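Local structure of putative NAD-dependent epimerase/dehydratase (Bacillus halodurans, 3E8X) at residues V49-N54 with D68-N73; A81-D86 with E119-K124. The protein binds NADP and is probably a short-chain dehydrogenase/reductase-like epimerase or dehydratase, although its substrate and reaction are unknown. All coordinates share one frame; numbering follows the deposited sequence. Where two conformers were deposited one is given.

Contact 1: residues V49-N54 with D68-N73; sequences VAMVRN and DIVVAN. With NAP (NADP nicotinamide-adenine-dinucleotide phosphate), chain B.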
loop_
_atom_site.group_PDB
_atom_site.type_symbol
_atom_site.label_atom_id
_atom_site.label_comp_id
_atom_site.label_asym_id
_atom_site.label_seq_id
_atom_site.Cartn_x
_atom_site.Cartn_y
_atom_site.Cartn_z
ATOM N N VAL A 49 -27.264 -0.081 4.795
ATOM C CA VAL A 49 -26.814 0.433 6.074
ATOM C C VAL A 49 -25.744 1.433 5.720
ATOM O O VAL A 49 -24.715 1.072 5.177
ATOM C CB VAL A 49 -26.303 -0.698 7.031
ATOM C CG1 VAL A 49 -25.746 -0.090 8.362
ATOM C CG2 VAL A 49 -27.427 -1.773 7.296
ATOM N N ALA A 50 -26.011 2.713 6.001
ATOM C CA ALA A 50 -25.067 3.775 5.653
ATOM C C ALA A 50 -24.101 4.013 6.790
ATOM O O ALA A 50 -24.527 4.273 7.936
ATOM C CB ALA A 50 -25.833 5.074 5.313
HETATM N N MSE A 51 -22.809 3.925 6.490
HETATM C CA MSE A 51 -21.774 4.315 7.462
HETATM C C MSE A 51 -21.337 5.760 7.179
HETATM O O MSE A 51 -20.913 6.114 6.070
HETATM C CB MSE A 51 -20.557 3.364 7.445
HETATM C CG MSE A 51 -19.381 3.752 8.355
HETATM SE SE MSE A 51 -18.014 2.378 8.290
HETATM C CE MSE A 51 -16.247 3.301 8.579
ATOM N N VAL A 52 -21.423 6.555 8.231
ATOM C CA VAL A 52 -21.135 7.998 8.204
ATOM C C VAL A 52 -20.230 8.392 9.372
ATOM O O VAL A 52 -20.286 7.798 10.425
ATOM C CB VAL A 52 -22.460 8.841 8.254
ATOM C CG1 VAL A 52 -23.246 8.517 7.052
ATOM C CG2 VAL A 52 -23.295 8.527 9.496
ATOM N N ARG A 53 -19.404 9.405 9.132
ATOM C CA ARG A 53 -18.496 9.977 10.128
ATOM C C ARG A 53 -19.253 10.766 11.193
ATOM O O ARG A 53 -18.874 10.771 12.368
ATOM C CB ARG A 53 -17.507 10.929 9.453
ATOM C CG ARG A 53 -16.363 10.261 8.720
ATOM C CD ARG A 53 -15.260 11.270 8.357
ATOM N NE ARG A 53 -15.396 11.867 7.020
ATOM C CZ ARG A 53 -14.398 12.482 6.377
ATOM N NH1 ARG A 53 -14.590 12.991 5.169
ATOM N NH2 ARG A 53 -13.188 12.590 6.926
ATOM N N ASN A 54 -20.301 11.489 10.786
ATOM C CA ASN A 54 -21.137 12.183 11.802
ATOM C C ASN A 54 -22.615 11.961 11.652
ATOM O O ASN A 54 -23.119 11.851 10.549
ATOM C CB ASN A 54 -20.774 13.664 12.024
ATOM C CG ASN A 54 -21.098 14.564 10.840
ATOM O OD1 ASN A 54 -21.700 15.645 10.985
ATOM N ND2 ASN A 54 -20.636 14.162 9.678
ATOM N N ASP A 68 -30.713 1.942 7.875
ATOM C CA ASP A 68 -30.053 2.130 9.168
ATOM C C ASP A 68 -28.823 2.982 8.927
ATOM O O ASP A 68 -28.332 3.047 7.818
ATOM C CB ASP A 68 -29.673 0.777 9.803
ATOM C CG ASP A 68 -30.558 0.413 11.001
ATOM O OD1 ASP A 68 -30.616 1.239 11.952
ATOM O OD2 ASP A 68 -31.179 -0.689 11.005
ATOM N N ILE A 69 -28.366 3.648 9.970
ATOM C CA ILE A 69 -27.205 4.504 9.928
ATOM C C ILE A 69 -26.312 4.005 11.033
ATOM O O ILE A 69 -26.795 3.631 12.172
ATOM C CB ILE A 69 -27.574 5.978 10.232
ATOM C CG1 ILE A 69 -28.592 6.541 9.215
ATOM C CG2 ILE A 69 -26.349 6.843 10.355
ATOM C CD1 ILE A 69 -28.226 6.621 7.747
ATOM N N VAL A 70 -25.030 3.924 10.707
ATOM C CA VAL A 70 -24.010 3.623 11.700
ATOM C C VAL A 70 -22.951 4.711 11.601
ATOM O O VAL A 70 -22.490 5.060 10.494
ATOM C CB VAL A 70 -23.386 2.193 11.522
ATOM C CG1 VAL A 70 -24.458 1.158 11.604
ATOM C CG2 VAL A 70 -22.569 2.047 10.168
ATOM N N VAL A 71 -22.581 5.227 12.765
ATOM C CA VAL A 71 -21.632 6.328 12.904
ATOM C C VAL A 71 -20.270 5.700 13.236
ATOM O O VAL A 71 -20.095 5.104 14.281
ATOM C CB VAL A 71 -22.133 7.333 14.016
ATOM C CG1 VAL A 71 -21.118 8.482 14.276
ATOM C CG2 VAL A 71 -23.533 7.850 13.633
ATOM N N ALA A 72 -19.333 5.776 12.291
ATOM C CA ALA A 72 -18.030 5.152 12.435
ATOM C C ALA A 72 -17.088 5.862 11.475
ATOM O O ALA A 72 -17.530 6.541 10.575
ATOM C CB ALA A 72 -18.103 3.671 12.130
ATOM N N ASN A 73 -15.790 5.703 11.704
ATOM C CA ASN A 73 -14.745 6.441 11.016
ATOM C C ASN A 73 -13.668 5.405 10.654
ATOM O O ASN A 73 -13.227 4.667 11.491
ATOM C CB ASN A 73 -14.258 7.527 11.998
ATOM C CG ASN A 73 -13.164 8.415 11.458
ATOM O OD1 ASN A 73 -12.303 8.008 10.707
ATOM N ND2 ASN A 73 -13.167 9.660 11.919
HETATM P PA NAP B . -16.877 10.943 -2.947
HETATM O O1A NAP B . -15.585 11.686 -2.594
HETATM O O2A NAP B . -18.120 11.726 -3.309
HETATM O O5B NAP B . -17.137 9.897 -1.738
HETATM C C5B NAP B . -16.168 9.601 -0.716
HETATM C C4B NAP B . -16.793 9.400 0.664
HETATM O O4B NAP B . -15.760 8.874 1.516
HETATM C C3B NAP B . -17.324 10.682 1.353
HETATM O O3B NAP B . -18.719 10.627 1.703
HETATM C C2B NAP B . -16.515 10.791 2.635
HETATM O O2B NAP B . -17.219 11.275 3.806
HETATM C C1B NAP B . -16.064 9.335 2.828
HETATM N N9A NAP B . -14.936 9.281 3.792
HETATM C C8A NAP B . -13.811 10.012 3.752
HETATM N N7A NAP B . -13.059 9.709 4.829
HETATM C C5A NAP B . -13.728 8.777 5.538
HETATM C C6A NAP B . -13.466 8.086 6.726
HETATM N N6A NAP B . -12.319 8.308 7.401
HETATM N N1A NAP B . -14.367 7.208 7.224
HETATM C C2A NAP B . -15.506 6.989 6.566
HETATM N N3A NAP B . -15.796 7.636 5.419
HETATM C C4A NAP B . -14.920 8.529 4.884
HETATM O O3 NAP B . -16.524 9.960 -4.208
HETATM P PN NAP B . -17.525 9.409 -5.375
HETATM O O1N NAP B . -17.510 10.438 -6.471
HETATM O O2N NAP B . -18.748 8.873 -4.664
HETATM O O5D NAP B . -16.710 8.215 -6.073
HETATM C C5D NAP B . -16.618 6.933 -5.464
HETATM C C4D NAP B . -15.205 6.424 -5.679
HETATM O O4D NAP B . -14.916 6.248 -7.067
HETATM C C3D NAP B . -14.170 7.411 -5.159
HETATM O O3D NAP B . -13.981 7.187 -3.753
HETATM C C2D NAP B . -12.960 7.196 -6.074
HETATM O O2D NAP B . -11.915 6.481 -5.452
HETATM C C1D NAP B . -13.496 6.366 -7.265
HETATM N N1N NAP B . -13.197 6.900 -8.630
HETATM C C2N NAP B . -13.315 8.213 -8.942
HETATM C C3N NAP B . -13.037 8.662 -10.251
HETATM C C7N NAP B . -13.190 10.110 -10.664
HETATM O O7N NAP B . -13.263 10.379 -11.877
HETATM N N7N NAP B . -13.303 11.045 -9.706
HETATM C C4N NAP B . -12.638 7.740 -11.221
HETATM C C5N NAP B . -12.532 6.403 -10.876
HETATM C C6N NAP B . -12.821 6.019 -9.577
HETATM P P2B NAP B . -17.758 12.807 4.019
HETATM O O1X NAP B . -19.132 12.854 3.408
HETATM O O2X NAP B . -17.799 12.968 5.536
HETATM O O3X NAP B . -16.753 13.648 3.261
#

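Contact 2: residues A81-D86 with E119-K124; sequences AFASID and EKRGIK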
loop_
_atom_site.group_PDB
_atom_site.type_symbol
_atom_site.label_atom_id
_atom_site.label_comp_id
_atom_site.label_asym_id
_atom_site.label_seq_id
_atom_site.Cartn_x
_atom_site.Cartn_y
_atom_site.Cartn_z
ATOM N N ALA A 81 -19.592 -1.225 13.263
ATOM C CA ALA A 81 -20.305 -0.964 11.995
ATOM C C ALA A 81 -20.694 -2.235 11.259
ATOM O O ALA A 81 -21.659 -2.218 10.509
ATOM C CB ALA A 81 -19.451 -0.099 11.076
ATOM N N PHE A 82 -19.962 -3.324 11.514
ATOM C CA PHE A 82 -20.079 -4.572 10.741
ATOM C C PHE A 82 -21.041 -5.582 11.359
ATOM O O PHE A 82 -21.209 -6.667 10.825
ATOM C CB PHE A 82 -18.704 -5.188 10.535
ATOM C CG PHE A 82 -17.875 -4.474 9.504
ATOM C CD1 PHE A 82 -17.305 -3.254 9.774
ATOM C CD2 PHE A 82 -17.653 -5.024 8.273
ATOM C CE1 PHE A 82 -16.560 -2.583 8.800
ATOM C CE2 PHE A 82 -16.881 -4.371 7.334
ATOM C CZ PHE A 82 -16.347 -3.147 7.606
ATOM N N ALA A 83 -21.708 -5.178 12.436
ATOM C CA ALA A 83 -22.697 -5.997 13.136
ATOM C C ALA A 83 -23.930 -6.233 12.283
ATOM O O ALA A 83 -24.444 -5.308 11.651
ATOM C CB ALA A 83 -23.095 -5.330 14.449
ATOM N N SER A 84 -24.409 -7.473 12.271
ATOM C CA SER A 84 -25.560 -7.876 11.436
ATOM C C SER A 84 -25.509 -7.477 9.960
ATOM O O SER A 84 -26.508 -7.046 9.410
ATOM C CB SER A 84 -26.857 -7.397 12.066
ATOM O OG SER A 84 -26.959 -7.922 13.392
ATOM N N ILE A 85 -24.382 -7.704 9.302
ATOM C CA ILE A 85 -24.177 -7.320 7.901
ATOM C C ILE A 85 -23.980 -8.560 7.009
ATOM O O ILE A 85 -23.301 -9.468 7.393
ATOM C CB ILE A 85 -22.943 -6.325 7.773
ATOM C CG1 ILE A 85 -23.262 -4.934 8.377
ATOM C CG2 ILE A 85 -22.428 -6.169 6.299
ATOM C CD1 ILE A 85 -24.558 -4.213 7.914
ATOM N N ASP A 86 -24.575 -8.580 5.815
ATOM C CA ASP A 86 -24.444 -9.706 4.878
ATOM C C ASP A 86 -23.444 -9.433 3.748
ATOM O O ASP A 86 -22.922 -10.369 3.157
ATOM C CB ASP A 86 -25.802 -10.015 4.212
ATOM C CG ASP A 86 -26.871 -10.399 5.207
ATOM O OD1 ASP A 86 -26.590 -11.288 6.025
ATOM O OD2 ASP A 86 -27.985 -9.839 5.177
ATOM N N GLU A 119 -13.390 -10.433 6.936
ATOM C CA GLU A 119 -12.872 -11.784 7.215
ATOM C C GLU A 119 -13.077 -12.244 8.660
ATOM O O GLU A 119 -13.561 -13.364 8.905
ATOM C CB GLU A 119 -11.391 -11.883 6.859
ATOM C CG GLU A 119 -11.172 -11.511 5.416
ATOM C CD GLU A 119 -9.987 -12.114 4.795
ATOM O OE1 GLU A 119 -8.915 -11.485 4.911
ATOM O OE2 GLU A 119 -10.142 -13.175 4.160
ATOM N N LYS A 120 -12.668 -11.380 9.589
ATOM C CA LYS A 120 -12.811 -11.584 11.017
ATOM C C LYS A 120 -14.249 -11.996 11.355
ATOM O O LYS A 120 -14.493 -12.976 12.034
ATOM C CB LYS A 120 -12.395 -10.260 11.686
ATOM C CG LYS A 120 -12.424 -10.170 13.181
ATOM C CD LYS A 120 -11.923 -8.783 13.651
ATOM C CE LYS A 120 -10.535 -8.413 13.059
ATOM N NZ LYS A 120 -9.738 -7.466 13.927
ATOM N N ARG A 121 -15.199 -11.225 10.848
ATOM C CA ARG A 121 -16.627 -11.470 11.092
ATOM C C ARG A 121 -17.294 -12.568 10.250
ATOM O O ARG A 121 -18.373 -13.003 10.588
ATOM C CB ARG A 121 -17.408 -10.167 10.970
ATOM C CG ARG A 121 -17.095 -9.223 12.153
ATOM C CD ARG A 121 -18.089 -8.106 12.160
ATOM N NE ARG A 121 -17.950 -7.158 13.266
ATOM C CZ ARG A 121 -18.791 -7.101 14.303
ATOM N NH1 ARG A 121 -19.811 -7.958 14.423
ATOM N NH2 ARG A 121 -18.609 -6.175 15.229
ATOM N N GLY A 122 -16.636 -13.062 9.216
ATOM C CA GLY A 122 -17.234 -14.064 8.358
ATOM C C GLY A 122 -18.250 -13.507 7.360
ATOM O O GLY A 122 -19.046 -14.260 6.850
ATOM N N ILE A 123 -18.199 -12.192 7.070
ATOM C CA ILE A 123 -19.038 -11.575 6.046
ATOM C C ILE A 123 -18.400 -11.920 4.701
ATOM O O ILE A 123 -17.299 -11.490 4.411
ATOM C CB ILE A 123 -19.123 -10.051 6.239
ATOM C CG1 ILE A 123 -19.715 -9.711 7.604
ATOM C CG2 ILE A 123 -19.984 -9.394 5.129
ATOM C CD1 ILE A 123 -19.503 -8.244 8.005
ATOM N N LYS A 124 -19.058 -12.716 3.893
ATOM C CA LYS A 124 -18.420 -13.286 2.696
ATOM C C LYS A 124 -18.391 -12.317 1.499
ATOM O O LYS A 124 -17.435 -12.279 0.751
ATOM C CB LYS A 124 -19.107 -14.622 2.288
ATOM C CG LYS A 124 -18.946 -15.736 3.333
ATOM C CD LYS A 124 -17.714 -16.682 3.088
ATOM C CE LYS A 124 -16.305 -16.015 2.735
ATOM N NZ LYS A 124 -15.702 -16.732 1.529
HETATM O O HOH W 1 -21.990 -12.827 3.292
#

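Contact 1: residues V49-N54 with D68-N73
A50 O is gripped by V70 N at 2.8 Å in a nearly straight bond (171° at the hydrogen), and the CA-H of I69 adds a weaker contact to the same oxygen, CA lying 3.3 Å away. V70 in turn offers its O to V52 N at 2.9 Å, and V52 O accepts from A72 N, so the parallel strands are laced past the end of 68-71. Beta-branched V49, V52, I69 and V70 suit the extended strands. On one face V49 CG1 meets V70 CG1 at 3.7 Å, the two valines crossing at about a right angle; on the other, V52 CG2 packs on I69 CG2 at 3.6 Å beside L61 of helix 58-63. M51, deposited as selenomethionine, starts with CG anti to the backbone N (chi1 176°) and runs straight past A72 CB, then bends at chi3 to bring CE to 3.9 Å from N73 C. R53, in one of its two conformers, lays its guanidinium over the NADP adenine at N7A, and its NE binds phosphate oxygen O2X at 3.0 Å. N73 OD1, held by E75 N, weakly accepts from N6A. A strand-end arginine on the 2'-phosphate is characteristic of NADP-binding Rossmann folds, here in the beta-alpha-beta unit 47-71.

Contact 2: residues A81-D86 with E119-K124
The guanidinium of R121 lies with one face against the backbone where F82 passes into A83: A83 N sits over its centre, 3.9 Å above the plane, while F82 C is displaced toward the rim. The ring of F82 is met at its edge, in plane, by the CD1 methyl of I123, 3.7 Å from F82 CD2, the two side chains crossing at about a right angle. R121 reaches this place with an extended chain, and its CD comes to 3.4 Å from F82 CB, so the arginine's aliphatic part packs alongside the root of the phenylalanine. Its charged end is engaged by a salt bridge from NE to E117, one turn back.

Helix 100-121 stops here in a Schellman motif, with G122 N bonded to E119 O; the positive phi of G122 (78°) suits glycine, since a CB would jam against the preceding carbonyl. The helix is the crossover of a right-handed beta-alpha-beta unit, and the contact joins the approaches to its two parallel strands, 87-90 and 125-129.

I123, the first residue beyond G122, points toward 81-86 with its branches divided. I123 CG2 faces D86 O at 3.7 Å, whereas I123 CG1 passes I85 O and, with chi2 at 165°, carries CD1 onward to the F82 ring and to I85 CB at 3.9 Å. With an alanine here the CG1-CD1 arm is gone, and the edge of F82 and the flank of I85 would probably face a gap into which the ring could shift. F82 and I85 also pack on L25 of strand 23-27, which suits their large apolar side chains. Farther along, a water donates to D86 O at 2.6 Å and accepts from K124 N at 3.0 Å, bridging the two segments just before they enter neighbouring strands.

Contact 1 and contact 2 have centres 15 Å apart and follow one another along the chain, yet they share apolar packing. V49 CG2 lies 3.8 Å from I85 CD1, and the 3-10 turn at A81 presses its CB to 3.9 Å from V70 CG2 and 4.0 Å from M51 SE. L25 of the central strand 23-27 touches both groups, and the side chain of R23 on that strand salt-bridges D68 of one contact and bonds S84 O of the other, whose D86 carboxylate takes the R23 backbone N. Their relation to NADP differs: contact 1 holds the adenine and 2'-phosphate end directly through R53 and N73, whereas the side chain of F82 in contact 2 remains about 10 Å from the cofactor.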